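GTPase activator-like protein (Chaetomium thermophilum, PDB 5HIU) probably acts, as a TSC2 protein, in activating a GTPase, with this chain forming its elongated, all-helical N-terminal part. Local coordinates at residues 41-46 / 78-83; 59-64 / 86-91; 113-118 / 147-152; 120-125 / 141-146. All blocks are in the same frame, centred on the assembly; numbering follows the deposited sequence.

Contact 1 of 4, residues 41-46 / 78-83; sequences LAANKL and RQASWE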
loop_
_atom_site.group_PDB
_atom_site.type_symbol
_atom_site.label_atom_id
_atom_site.label_comp_id
_atom_site.label_asym_id
_atom_site.label_seq_id
_atom_site.Cartn_x
_atom_site.Cartn_y
_atom_site.Cartn_z
ATOM N N LEU A 41 37.448 -21.365 7.115
ATOM C CA LEU A 41 37.737 -21.314 8.546
ATOM C C LEU A 41 38.256 -19.924 8.964
ATOM O O LEU A 41 37.920 -19.426 10.028
ATOM C CB LEU A 41 38.754 -22.404 8.911
ATOM C CG LEU A 41 39.099 -22.521 10.385
ATOM C CD1 LEU A 41 37.910 -23.074 11.136
ATOM C CD2 LEU A 41 40.333 -23.394 10.589
ATOM N N ALA A 42 39.087 -19.321 8.122
ATOM C CA ALA A 42 39.614 -17.982 8.378
ATOM C C ALA A 42 38.469 -16.981 8.410
ATOM O O ALA A 42 38.353 -16.159 9.335
ATOM C CB ALA A 42 40.609 -17.601 7.297
ATOM N N ALA A 43 37.620 -17.085 7.393
ATOM C CA ALA A 43 36.421 -16.299 7.311
ATOM C C ALA A 43 35.665 -16.348 8.626
ATOM O O ALA A 43 35.221 -15.314 9.136
ATOM C CB ALA A 43 35.545 -16.802 6.174
ATOM N N ASN A 44 35.506 -17.547 9.169
ATOM C CA ASN A 44 34.713 -17.715 10.378
ATOM C C ASN A 44 35.395 -17.079 11.586
ATOM O O ASN A 44 34.738 -16.505 12.447
ATOM C CB ASN A 44 34.441 -19.204 10.660
ATOM C CG ASN A 44 33.215 -19.725 9.944
ATOM O OD1 ASN A 44 32.105 -19.651 10.460
ATOM N ND2 ASN A 44 33.409 -20.274 8.763
ATOM N N LYS A 45 36.718 -17.201 11.653
ATOM C CA LYS A 45 37.474 -16.644 12.769
ATOM C C LYS A 45 37.512 -15.126 12.711
ATOM O O LYS A 45 37.192 -14.456 13.687
ATOM C CB LYS A 45 38.888 -17.186 12.764
ATOM C CG LYS A 45 38.949 -18.637 13.186
ATOM C CD LYS A 45 40.309 -19.222 12.929
ATOM C CE LYS A 45 40.435 -20.614 13.508
ATOM N NZ LYS A 45 41.782 -21.124 13.135
ATOM N N LEU A 46 37.907 -14.588 11.562
ATOM C CA LEU A 46 37.790 -13.154 11.310
ATOM C C LEU A 46 36.407 -12.620 11.637
ATOM O O LEU A 46 36.271 -11.557 12.222
ATOM C CB LEU A 46 38.081 -12.846 9.850
ATOM C CG LEU A 46 39.559 -12.751 9.586
ATOM C CD1 LEU A 46 39.837 -12.879 8.096
ATOM C CD2 LEU A 46 40.074 -11.443 10.151
ATOM N N ARG A 78 30.077 -19.635 0.659
ATOM C CA ARG A 78 29.382 -18.398 0.363
ATOM C C ARG A 78 28.872 -17.895 1.684
ATOM O O ARG A 78 29.051 -16.742 2.021
ATOM C CB ARG A 78 28.224 -18.603 -0.622
ATOM C CG ARG A 78 28.649 -19.056 -2.009
ATOM C CD ARG A 78 27.537 -18.927 -3.031
ATOM N NE ARG A 78 26.242 -19.366 -2.517
ATOM C CZ ARG A 78 25.854 -20.626 -2.370
ATOM N NH1 ARG A 78 26.669 -21.635 -2.664
ATOM N NH2 ARG A 78 24.639 -20.883 -1.888
ATOM N N GLN A 79 28.257 -18.796 2.436
ATOM C CA GLN A 79 27.633 -18.444 3.689
ATOM C C GLN A 79 28.612 -17.837 4.669
ATOM O O GLN A 79 28.377 -16.740 5.167
ATOM C CB GLN A 79 26.902 -19.656 4.291
ATOM C CG GLN A 79 25.540 -19.835 3.627
ATOM C CD GLN A 79 24.826 -21.124 3.965
ATOM O OE1 GLN A 79 24.811 -21.569 5.112
ATOM N NE2 GLN A 79 24.201 -21.716 2.964
ATOM N N ALA A 80 29.710 -18.526 4.937
ATOM C CA ALA A 80 30.683 -18.029 5.918
ATOM C C ALA A 80 31.283 -16.680 5.486
ATOM O O ALA A 80 31.701 -15.883 6.322
ATOM C CB ALA A 80 31.786 -19.057 6.160
ATOM N N SER A 81 31.323 -16.444 4.179
ATOM C CA SER A 81 31.792 -15.178 3.628
ATOM C C SER A 81 30.758 -14.066 3.798
ATOM O O SER A 81 31.098 -12.951 4.174
ATOM C CB SER A 81 32.157 -15.369 2.149
ATOM O OG SER A 81 32.727 -14.201 1.581
ATOM N N TRP A 82 29.497 -14.365 3.506
ATOM C CA TRP A 82 28.418 -13.392 3.684
ATOM C C TRP A 82 28.369 -12.882 5.095
ATOM O O TRP A 82 28.151 -11.709 5.343
ATOM C CB TRP A 82 27.067 -14.016 3.401
ATOM C CG TRP A 82 26.675 -14.034 2.015
ATOM C CD1 TRP A 82 26.441 -15.129 1.260
ATOM C CD2 TRP A 82 26.417 -12.916 1.197
ATOM N NE1 TRP A 82 26.055 -14.768 0.004
ATOM C CE2 TRP A 82 26.037 -13.404 -0.066
ATOM C CE3 TRP A 82 26.488 -11.540 1.392
ATOM C CZ2 TRP A 82 25.719 -12.566 -1.126
ATOM C CZ3 TRP A 82 26.175 -10.706 0.335
ATOM C CH2 TRP A 82 25.796 -11.225 -0.908
ATOM N N GLU A 83 28.552 -13.788 6.026
ATOM C CA GLU A 83 28.508 -13.433 7.428
ATOM C C GLU A 83 29.661 -12.548 7.828
ATOM O O GLU A 83 29.531 -11.710 8.726
ATOM C CB GLU A 83 28.481 -14.688 8.261
ATOM C CG GLU A 83 27.234 -15.481 7.960
ATOM C CD GLU A 83 27.135 -16.729 8.767
ATOM O OE1 GLU A 83 28.142 -17.485 8.831
ATOM O OE2 GLU A 83 26.021 -16.929 9.304
#
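Close packing of small residues joins helix 36-52 to helix 75-89 here, near the N-terminal end of an all-helical chain, where the two segments run in broadly the same direction. The backbones come near each other, with Asn44 CA 6.0 Å from Ala80 CA, because alanines occupy the facing positions. Ala43 points its methyl at the other helix, and its CB lies 4.0 Å from the carbonyl oxygen Ala80 O and 4.4 Å from Ala80 CB. The Ala80 methyl points back at helix 36-52, and meets Asn44 more closely than Ala43. There the amide takes over from the methyl groups: Asn44 ND2 lies 3.3 Å from Ala80 CB, while the amide carbon Asn44 CG stands farther back. With chi1 at -87° the Asn44 side chain folds along its own helix, where ND2 donates to Val40 O and OD1 accepts from Arg47 NH1. These two bonds fix the turn of the amide and satisfy its polar ends beside an apolar neighbour. Helix 22-33 packs on Ala42 and Leu46, so that helix 36-52 lies between two others. Such layered helix-on-helix packing is characteristic of the alpha-solenoid, the HEAT-like architecture to which this elongated N-terminal region belongs.

Contact 2 of 4, residues 59-64 / 86-91; sequences HAIWHA and IECVKY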
loop_
_atom_site.group_PDB
_atom_site.type_symbol
_atom_site.label_atom_id
_atom_site.label_comp_id
_atom_site.label_asym_id
_atom_site.label_seq_id
_atom_site.Cartn_x
_atom_site.Cartn_y
_atom_site.Cartn_z
ATOM N N HIS A 59 38.624 -3.126 5.330
ATOM C CA HIS A 59 38.768 -2.999 3.885
ATOM C C HIS A 59 39.511 -4.144 3.191
ATOM O O HIS A 59 39.052 -4.640 2.162
ATOM C CB HIS A 59 39.456 -1.690 3.530
ATOM C CG HIS A 59 39.335 -1.328 2.085
ATOM N ND1 HIS A 59 38.148 -1.430 1.392
ATOM C CD2 HIS A 59 40.244 -0.845 1.206
ATOM C CE1 HIS A 59 38.329 -1.022 0.150
ATOM N NE2 HIS A 59 39.591 -0.658 0.012
ATOM N N ALA A 60 40.662 -4.539 3.724
ATOM C CA ALA A 60 41.460 -5.601 3.100
ATOM C C ALA A 60 40.829 -6.976 3.360
ATOM O O ALA A 60 40.904 -7.887 2.530
ATOM C CB ALA A 60 42.886 -5.552 3.608
ATOM N N ILE A 61 40.189 -7.096 4.517
ATOM C CA ILE A 61 39.364 -8.250 4.830
ATOM C C ILE A 61 38.239 -8.385 3.789
ATOM O O ILE A 61 37.920 -9.481 3.346
ATOM C CB ILE A 61 38.793 -8.147 6.264
ATOM C CG1 ILE A 61 39.913 -8.236 7.308
ATOM C CG2 ILE A 61 37.784 -9.249 6.525
ATOM C CD1 ILE A 61 39.528 -7.745 8.690
ATOM N N TRP A 62 37.628 -7.269 3.401
ATOM C CA TRP A 62 36.558 -7.318 2.428
ATOM C C TRP A 62 37.084 -7.940 1.156
ATOM O O TRP A 62 36.490 -8.873 0.625
ATOM C CB TRP A 62 36.009 -5.924 2.134
ATOM C CG TRP A 62 34.884 -5.951 1.155
ATOM C CD1 TRP A 62 34.975 -5.893 -0.210
ATOM C CD2 TRP A 62 33.488 -6.061 1.460
ATOM N NE1 TRP A 62 33.718 -5.954 -0.772
ATOM C CE2 TRP A 62 32.789 -6.072 0.232
ATOM C CE3 TRP A 62 32.760 -6.145 2.652
ATOM C CZ2 TRP A 62 31.400 -6.158 0.165
ATOM C CZ3 TRP A 62 31.371 -6.239 2.583
ATOM C CH2 TRP A 62 30.709 -6.230 1.341
ATOM N N HIS A 63 38.218 -7.435 0.685
ATOM C CA HIS A 63 38.743 -7.854 -0.600
ATOM C C HIS A 63 39.200 -9.290 -0.557
ATOM O O HIS A 63 38.996 -10.063 -1.507
ATOM C CB HIS A 63 39.921 -6.994 -1.000
ATOM C CG HIS A 63 39.610 -5.544 -1.071
ATOM N ND1 HIS A 63 38.350 -5.061 -1.347
ATOM C CD2 HIS A 63 40.407 -4.464 -0.924
ATOM C CE1 HIS A 63 38.380 -3.741 -1.346
ATOM N NE2 HIS A 63 39.619 -3.355 -1.098
ATOM N N ALA A 64 39.831 -9.655 0.549
ATOM C CA ALA A 64 40.240 -11.031 0.726
ATOM C C ALA A 64 39.074 -11.995 0.439
ATOM O O ALA A 64 39.268 -13.005 -0.223
ATOM C CB ALA A 64 40.778 -11.234 2.134
ATOM N N ILE A 86 28.874 -9.082 6.144
ATOM C CA ILE A 86 27.825 -8.443 6.911
ATOM C C ILE A 86 28.406 -7.728 8.117
ATOM O O ILE A 86 28.033 -6.585 8.413
ATOM C CB ILE A 86 26.783 -9.496 7.336
ATOM C CG1 ILE A 86 25.832 -9.731 6.180
ATOM C CG2 ILE A 86 26.002 -9.057 8.558
ATOM C CD1 ILE A 86 25.146 -11.055 6.237
ATOM N N GLU A 87 29.324 -8.387 8.811
ATOM C CA GLU A 87 29.977 -7.743 9.944
ATOM C C GLU A 87 30.847 -6.598 9.479
ATOM O O GLU A 87 30.933 -5.597 10.170
ATOM C CB GLU A 87 30.788 -8.735 10.789
ATOM C CG GLU A 87 29.935 -9.693 11.600
ATOM C CD GLU A 87 28.885 -8.979 12.436
ATOM O OE1 GLU A 87 29.268 -8.344 13.438
ATOM O OE2 GLU A 87 27.677 -9.045 12.092
ATOM N N CYS A 88 31.475 -6.733 8.311
ATOM C CA CYS A 88 32.349 -5.684 7.787
ATOM C C CYS A 88 31.604 -4.392 7.429
ATOM O O CYS A 88 32.058 -3.304 7.758
ATOM C CB CYS A 88 33.151 -6.191 6.586
ATOM S SG CYS A 88 34.393 -7.431 7.031
ATOM N N VAL A 89 30.465 -4.494 6.761
ATOM C CA VAL A 89 29.768 -3.284 6.339
ATOM C C VAL A 89 29.356 -2.418 7.520
ATOM O O VAL A 89 29.203 -1.230 7.357
ATOM C CB VAL A 89 28.549 -3.568 5.451
ATOM C CG1 VAL A 89 28.996 -4.146 4.124
ATOM C CG2 VAL A 89 27.552 -4.496 6.133
ATOM N N LYS A 90 29.192 -3.012 8.702
ATOM C CA LYS A 90 28.827 -2.276 9.921
ATOM C C LYS A 90 29.872 -1.230 10.305
ATOM O O LYS A 90 29.528 -0.186 10.841
ATOM C CB LYS A 90 28.568 -3.245 11.082
ATOM C CG LYS A 90 27.287 -4.047 10.911
ATOM C CD LYS A 90 27.243 -5.310 11.756
ATOM C CE LYS A 90 25.941 -6.062 11.483
ATOM N NZ LYS A 90 25.687 -7.287 12.303
ATOM N N TYR A 91 31.131 -1.501 10.001
ATOM C CA TYR A 91 32.234 -0.560 10.222
ATOM C C TYR A 91 31.799 0.875 9.936
ATOM O O TYR A 91 31.333 1.169 8.833
ATOM C CB TYR A 91 33.390 -0.935 9.305
ATOM C CG TYR A 91 34.651 -0.119 9.430
ATOM C CD1 TYR A 91 35.517 -0.300 10.500
ATOM C CD2 TYR A 91 35.015 0.793 8.441
ATOM C CE1 TYR A 91 36.692 0.423 10.603
ATOM C CE2 TYR A 91 36.188 1.519 8.533
ATOM C CZ TYR A 91 37.024 1.324 9.616
ATOM O OH TYR A 91 38.191 2.041 9.710
#
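Trp62 lays the six-membered end of its indole against Cys88 and Val89. Trp62 CZ3 is 3.5 Å from Val89 CG1, which approaches the ring at a slant, whereas Cys88 CB comes to the ring edge close to its plane, 4.0 Å from Trp62 CE3. The reach follows from chi1 of -179°, which swings the indole away from the backbone N and across to helix 75-89. A residue earlier, Ile61 turns its CG2 branch to the sulfur, 3.9 Å from Cys88 SG, so the cysteine sits with its CB against the tryptophan and its SG against the isoleucine. Helices 59-65 and 75-89 are consecutive and run in broadly opposite directions, an antiparallel pair of the kind from which alpha-solenoids are built. Helix 96-107 adds to the tryptophan side: the Tyr102 ring meets the indole with planes about 40° apart, and Thr105 OG1 takes a weak hydrogen bond from Trp62 NE1. Ile61 also touches Leu46 and Val50 of helix 36-52. Away from this apolar seam, Lys90 NZ forms a salt bridge with Glu87 OE2 at 2.7 Å, meeting the oxygen on its syn side, 24° out of the carboxylate plane.

Contact 3 of 4, residues 113-118 / 147-152; sequences KDFCYQ and LNQAYR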
loop_
_atom_site.group_PDB
_atom_site.type_symbol
_atom_site.label_atom_id
_atom_site.label_comp_id
_atom_site.label_asym_id
_atom_site.label_seq_id
_atom_site.Cartn_x
_atom_site.Cartn_y
_atom_site.Cartn_z
ATOM N N LYS A 113 19.652 -18.717 -3.096
ATOM C CA LYS A 113 19.589 -19.133 -1.698
ATOM C C LYS A 113 20.161 -18.101 -0.729
ATOM O O LYS A 113 19.869 -18.155 0.453
ATOM C CB LYS A 113 20.347 -20.441 -1.509
ATOM C CG LYS A 113 19.813 -21.602 -2.323
ATOM C CD LYS A 113 20.779 -22.778 -2.276
ATOM C CE LYS A 113 20.958 -23.299 -0.855
ATOM N NZ LYS A 113 21.354 -24.741 -0.842
ATOM N N ASP A 114 20.968 -17.166 -1.230
ATOM C CA ASP A 114 21.637 -16.170 -0.397
ATOM C C ASP A 114 20.887 -14.840 -0.261
ATOM O O ASP A 114 21.391 -13.903 0.338
ATOM C CB ASP A 114 23.035 -15.888 -0.948
ATOM C CG ASP A 114 23.933 -17.098 -0.929
ATOM O OD1 ASP A 114 23.532 -18.160 -0.416
ATOM O OD2 ASP A 114 25.059 -16.982 -1.442
ATOM N N PHE A 115 19.686 -14.729 -0.790
ATOM C CA PHE A 115 19.018 -13.439 -0.743
ATOM C C PHE A 115 18.896 -12.871 0.689
ATOM O O PHE A 115 18.993 -11.664 0.893
ATOM C CB PHE A 115 17.650 -13.546 -1.424
ATOM C CG PHE A 115 16.934 -12.233 -1.572
ATOM C CD1 PHE A 115 17.381 -11.282 -2.472
ATOM C CD2 PHE A 115 15.804 -11.957 -0.817
ATOM C CE1 PHE A 115 16.715 -10.084 -2.624
ATOM C CE2 PHE A 115 15.131 -10.766 -0.971
ATOM C CZ PHE A 115 15.591 -9.820 -1.870
ATOM N N CYS A 116 18.684 -13.727 1.676
ATOM C CA CYS A 116 18.516 -13.258 3.045
ATOM C C CYS A 116 19.773 -12.486 3.445
ATOM O O CYS A 116 19.690 -11.374 3.961
ATOM C CB CYS A 116 18.196 -14.408 4.005
ATOM S SG CYS A 116 19.448 -15.717 4.091
ATOM N N TYR A 117 20.939 -13.043 3.129
ATOM C CA TYR A 117 22.199 -12.388 3.411
ATOM C C TYR A 117 22.367 -11.036 2.696
ATOM O O TYR A 117 22.845 -10.059 3.298
ATOM C CB TYR A 117 23.339 -13.326 3.033
ATOM C CG TYR A 117 23.516 -14.500 3.980
ATOM C CD1 TYR A 117 23.925 -14.296 5.291
ATOM C CD2 TYR A 117 23.308 -15.808 3.560
ATOM C CE1 TYR A 117 24.097 -15.344 6.160
ATOM C CE2 TYR A 117 23.494 -16.880 4.434
ATOM C CZ TYR A 117 23.894 -16.635 5.730
ATOM O OH TYR A 117 24.087 -17.667 6.622
ATOM N N GLN A 118 21.978 -10.971 1.423
ATOM C CA GLN A 118 22.061 -9.720 0.670
ATOM C C GLN A 118 21.226 -8.614 1.312
ATOM O O GLN A 118 21.710 -7.503 1.512
ATOM C CB GLN A 118 21.538 -9.900 -0.736
ATOM C CG GLN A 118 22.209 -10.972 -1.527
ATOM C CD GLN A 118 21.975 -10.749 -2.979
ATOM O OE1 GLN A 118 21.038 -11.287 -3.540
ATOM N NE2 GLN A 118 22.785 -9.905 -3.581
ATOM N N LEU A 147 12.130 -6.355 -5.068
ATOM C CA LEU A 147 10.728 -6.537 -4.740
ATOM C C LEU A 147 10.128 -7.581 -5.644
ATOM O O LEU A 147 9.400 -8.465 -5.194
ATOM C CB LEU A 147 9.933 -5.248 -4.948
ATOM C CG LEU A 147 9.589 -4.420 -3.729
ATOM C CD1 LEU A 147 8.817 -3.198 -4.208
ATOM C CD2 LEU A 147 8.768 -5.217 -2.741
ATOM N N ASN A 148 10.406 -7.435 -6.938
ATOM C CA ASN A 148 9.902 -8.362 -7.926
ATOM C C ASN A 148 10.407 -9.750 -7.545
ATOM O O ASN A 148 9.620 -10.658 -7.317
ATOM C CB ASN A 148 10.374 -7.942 -9.311
ATOM C CG ASN A 148 9.719 -8.731 -10.440
ATOM O OD1 ASN A 148 8.533 -9.041 -10.419
ATOM N ND2 ASN A 148 10.496 -9.028 -11.450
ATOM N N GLN A 149 11.721 -9.890 -7.416
ATOM C CA GLN A 149 12.309 -11.153 -7.019
ATOM C C GLN A 149 11.622 -11.654 -5.775
ATOM O O GLN A 149 11.130 -12.791 -5.755
ATOM C CB GLN A 149 13.792 -11.002 -6.709
ATOM C CG GLN A 149 14.721 -11.013 -7.913
ATOM C CD GLN A 149 16.195 -11.051 -7.508
ATOM O OE1 GLN A 149 16.561 -11.510 -6.401
ATOM N NE2 GLN A 149 17.055 -10.563 -8.402
ATOM N N ALA A 150 11.573 -10.813 -4.740
ATOM C CA ALA A 150 11.196 -11.304 -3.411
ATOM C C ALA A 150 9.752 -11.753 -3.399
ATOM O O ALA A 150 9.415 -12.828 -2.897
ATOM C CB ALA A 150 11.430 -10.263 -2.338
ATOM N N TYR A 151 8.896 -10.937 -3.981
ATOM C CA TYR A 151 7.515 -11.318 -4.084
ATOM C C TYR A 151 7.358 -12.632 -4.878
ATOM O O TYR A 151 6.774 -13.587 -4.365
ATOM C CB TYR A 151 6.676 -10.212 -4.704
ATOM C CG TYR A 151 5.287 -10.710 -4.881
ATOM C CD1 TYR A 151 4.501 -10.975 -3.772
ATOM C CD2 TYR A 151 4.781 -10.992 -6.140
ATOM C CE1 TYR A 151 3.224 -11.452 -3.905
ATOM C CE2 TYR A 151 3.496 -11.478 -6.290
ATOM C CZ TYR A 151 2.723 -11.701 -5.168
ATOM O OH TYR A 151 1.456 -12.205 -5.301
ATOM N N ARG A 152 7.898 -12.677 -6.097
ATOM C CA ARG A 152 7.866 -13.900 -6.931
ATOM C C ARG A 152 8.191 -15.154 -6.117
ATOM O O ARG A 152 7.473 -16.150 -6.192
ATOM C CB ARG A 152 8.836 -13.787 -8.111
ATOM C CG ARG A 152 8.594 -14.806 -9.218
ATOM C CD ARG A 152 9.090 -14.317 -10.575
ATOM N NE ARG A 152 8.426 -13.068 -10.976
ATOM C CZ ARG A 152 7.533 -12.929 -11.962
ATOM N NH1 ARG A 152 7.168 -13.959 -12.719
ATOM N NH2 ARG A 152 7.008 -11.727 -12.207
#
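Asp114 OD2, one residue before the Phe115 whose ring meets Ala150, is gripped by two groups of helix 75-89: a salt bridge from Arg78 NE and a hydrogen bond from Trp82 NE1. The aspartate thus ties the turn that leads into helix 115-126 to helix 75-89, and the nearby arginine would be expected to favour its charged form. Phe115 faces the other way, toward helix 139-163. Its CG is anti to the backbone N (chi1 -173°), which carries the ring outward until Phe115 CE2 stands 4.0 Å from Ala150 CB. Gln149, its chain extended beyond CG, slants in near another part of the ring, and Gln149 OE1 lies 4.0 Å from both CD1 and CE1 of Phe115. The amide and ring planes are 52° apart, so the two flat groups neither stack nor stand square to each other, and the approach is a loose van der Waals one. Gln149 marks the exposed border, while Phe115 and Ala150 are buried. Around them, Trp146 of the same helix 139-163 meets the Phe115 ring edge-to-face. Helix 179-198 packs from a further side, Asn183 touching Phe115 and Leu187 touching Ala150, while Tyr117 turns back to helix 75-89 and sets its ring nearly parallel to that of Trp82.

Contact 4 of 4, residues 120-125 / 141-146; sequences VALEQL and PLLTLW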
loop_
_atom_site.group_PDB
_atom_site.type_symbol
_atom_site.label_atom_id
_atom_site.label_comp_id
_atom_site.label_asym_id
_atom_site.label_seq_id
_atom_site.Cartn_x
_atom_site.Cartn_y
_atom_site.Cartn_z
ATOM N N VAL A 120 20.130 -8.479 4.398
ATOM C CA VAL A 120 20.706 -8.061 5.673
ATOM C C VAL A 120 21.955 -7.186 5.423
ATOM O O VAL A 120 22.144 -6.147 6.061
ATOM C CB VAL A 120 21.049 -9.274 6.562
ATOM C CG1 VAL A 120 21.891 -8.859 7.750
ATOM C CG2 VAL A 120 19.783 -9.982 7.036
ATOM N N ALA A 121 22.788 -7.591 4.475
ATOM C CA ALA A 121 23.953 -6.802 4.153
ATOM C C ALA A 121 23.525 -5.407 3.805
ATOM O O ALA A 121 24.032 -4.426 4.369
ATOM C CB ALA A 121 24.713 -7.407 2.993
ATOM N N LEU A 122 22.586 -5.301 2.880
ATOM C CA LEU A 122 22.195 -3.979 2.428
ATOM C C LEU A 122 21.615 -3.179 3.598
ATOM O O LEU A 122 21.978 -2.032 3.826
ATOM C CB LEU A 122 21.208 -4.071 1.280
ATOM C CG LEU A 122 20.846 -2.723 0.656
ATOM C CD1 LEU A 122 22.080 -1.958 0.188
ATOM C CD2 LEU A 122 19.914 -2.940 -0.514
ATOM N N GLU A 123 20.737 -3.822 4.353
ATOM C CA GLU A 123 20.136 -3.224 5.518
ATOM C C GLU A 123 21.209 -2.687 6.457
ATOM O O GLU A 123 21.097 -1.552 6.921
ATOM C CB GLU A 123 19.252 -4.263 6.203
ATOM C CG GLU A 123 18.861 -3.978 7.638
ATOM C CD GLU A 123 18.127 -5.159 8.248
ATOM O OE1 GLU A 123 17.032 -5.460 7.747
ATOM O OE2 GLU A 123 18.653 -5.795 9.199
ATOM N N GLN A 124 22.251 -3.487 6.714
ATOM C CA GLN A 124 23.336 -3.076 7.597
ATOM C C GLN A 124 24.229 -2.050 6.969
ATOM O O GLN A 124 24.709 -1.174 7.657
ATOM C CB GLN A 124 24.185 -4.260 8.017
ATOM C CG GLN A 124 23.438 -5.255 8.884
ATOM C CD GLN A 124 22.856 -4.634 10.151
ATOM O OE1 GLN A 124 23.566 -3.993 10.937
ATOM N NE2 GLN A 124 21.551 -4.833 10.356
ATOM N N LEU A 125 24.467 -2.155 5.669
ATOM C CA LEU A 125 25.280 -1.169 4.964
ATOM C C LEU A 125 24.638 0.201 5.084
ATOM O O LEU A 125 25.315 1.200 5.341
ATOM C CB LEU A 125 25.435 -1.536 3.484
ATOM C CG LEU A 125 26.346 -0.638 2.644
ATOM C CD1 LEU A 125 27.763 -0.717 3.182
ATOM C CD2 LEU A 125 26.330 -0.960 1.151
ATOM N N PRO A 141 16.345 1.687 -7.777
ATOM C CA PRO A 141 16.204 0.673 -8.803
ATOM C C PRO A 141 16.524 -0.723 -8.310
ATOM O O PRO A 141 15.930 -1.691 -8.788
ATOM C CB PRO A 141 17.229 1.101 -9.853
ATOM C CG PRO A 141 17.261 2.587 -9.736
ATOM C CD PRO A 141 17.120 2.849 -8.260
ATOM N N LEU A 142 17.470 -0.826 -7.377
ATOM C CA LEU A 142 17.818 -2.106 -6.820
ATOM C C LEU A 142 16.665 -2.640 -5.981
ATOM O O LEU A 142 16.286 -3.814 -6.130
ATOM C CB LEU A 142 19.076 -2.023 -5.978
ATOM C CG LEU A 142 19.327 -3.366 -5.284
ATOM C CD1 LEU A 142 20.011 -4.315 -6.241
ATOM C CD2 LEU A 142 20.110 -3.203 -3.987
ATOM N N LEU A 143 16.108 -1.795 -5.107
ATOM C CA LEU A 143 14.973 -2.217 -4.262
ATOM C C LEU A 143 13.809 -2.692 -5.109
ATOM O O LEU A 143 13.170 -3.704 -4.815
ATOM C CB LEU A 143 14.474 -1.087 -3.373
ATOM C CG LEU A 143 15.473 -0.557 -2.350
ATOM C CD1 LEU A 143 14.895 0.677 -1.688
ATOM C CD2 LEU A 143 15.871 -1.595 -1.315
ATOM N N THR A 144 13.522 -1.945 -6.161
ATOM C CA THR A 144 12.432 -2.300 -7.040
ATOM C C THR A 144 12.689 -3.648 -7.672
ATOM O O THR A 144 11.783 -4.452 -7.832
ATOM C CB THR A 144 12.251 -1.230 -8.117
ATOM O OG1 THR A 144 11.898 0.007 -7.475
ATOM C CG2 THR A 144 11.172 -1.647 -9.135
ATOM N N LEU A 145 13.930 -3.899 -8.034
ATOM C CA LEU A 145 14.289 -5.175 -8.628
ATOM C C LEU A 145 14.018 -6.289 -7.615
ATOM O O LEU A 145 13.270 -7.230 -7.861
ATOM C CB LEU A 145 15.754 -5.131 -9.024
ATOM C CG LEU A 145 16.373 -6.350 -9.698
ATOM C CD1 LEU A 145 15.400 -7.035 -10.650
ATOM C CD2 LEU A 145 17.652 -5.900 -10.407
ATOM N N TRP A 146 14.601 -6.128 -6.443
ATOM C CA TRP A 146 14.452 -7.086 -5.371
ATOM C C TRP A 146 13.000 -7.353 -4.945
ATOM O O TRP A 146 12.687 -8.447 -4.487
ATOM C CB TRP A 146 15.260 -6.580 -4.176
ATOM C CG TRP A 146 16.711 -6.829 -4.299
ATOM C CD1 TRP A 146 17.387 -7.297 -5.390
ATOM C CD2 TRP A 146 17.678 -6.632 -3.283
ATOM N NE1 TRP A 146 18.719 -7.403 -5.100
ATOM C CE2 TRP A 146 18.920 -7.005 -3.810
ATOM C CE3 TRP A 146 17.609 -6.183 -1.971
ATOM C CZ2 TRP A 146 20.081 -6.929 -3.082
ATOM C CZ3 TRP A 146 18.763 -6.103 -1.248
ATOM C CH2 TRP A 146 19.988 -6.487 -1.800
#
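Leu122 is the tight point of this contact, for its CD2 methyl meets three side chains of helix 139-163. Leu122 CD2 lies 3.4 Å from Trp146 CZ3, the approach to the indole being slanted. It meets Leu142 CD2 at 3.5 Å, the two leucines reaching tip to tip, and Leu143 CD2 more distantly at 4.3 Å. Within its own helix, Leu142 CD2 also sits 3.8 Å above one face of the Trp146 ring, toward the rim. With CG of Leu122 opposite its backbone N (chi1 -174°), the side chain is carried toward helix 139-163, bridging segment axes that come no closer than 13.2 Å and run nearly antiparallel at 152°. Phe103 of helix 96-107 touches both Leu122 and Leu142 and so adds to the apolar cluster. By contrast, Glu123 and Gln124, partly exposed, stand away from helix 139-163; Gln124 NE2 donates to the anti lone pair of Glu123 OE2 through a bent bond of 138°, and Glu123 OE1 accepts from Gln186 of helix 179-198. The join between these two helices of the solenoid therefore rests on dispersion and hydrophobic burial, the polar bonds of Glu123 and Gln124 being made elsewhere.

How the contacts relate
The four contacts form two pairs along the helical solenoid, all on one side of the chain's centre. Contacts 1 and 2, with centres about 11 Å apart, share helix 75-89, and their segments alternate along the chain. Contacts 3 and 4, about 9 Å apart between centres, share helices 115-126 and 139-163, contact 4 being nested inside the loop that contact 3 closes. The first pair precedes the second in sequence. Helices 75-89 and 115-126 meet between them: Ile86 CD1 lies 3.6 Å from Tyr117 CD1, and Val89 CB 3.7 Å from Leu125 CD1. Packing thus continues from helix to helix, as expected of an extended scaffold rather than a single globular core.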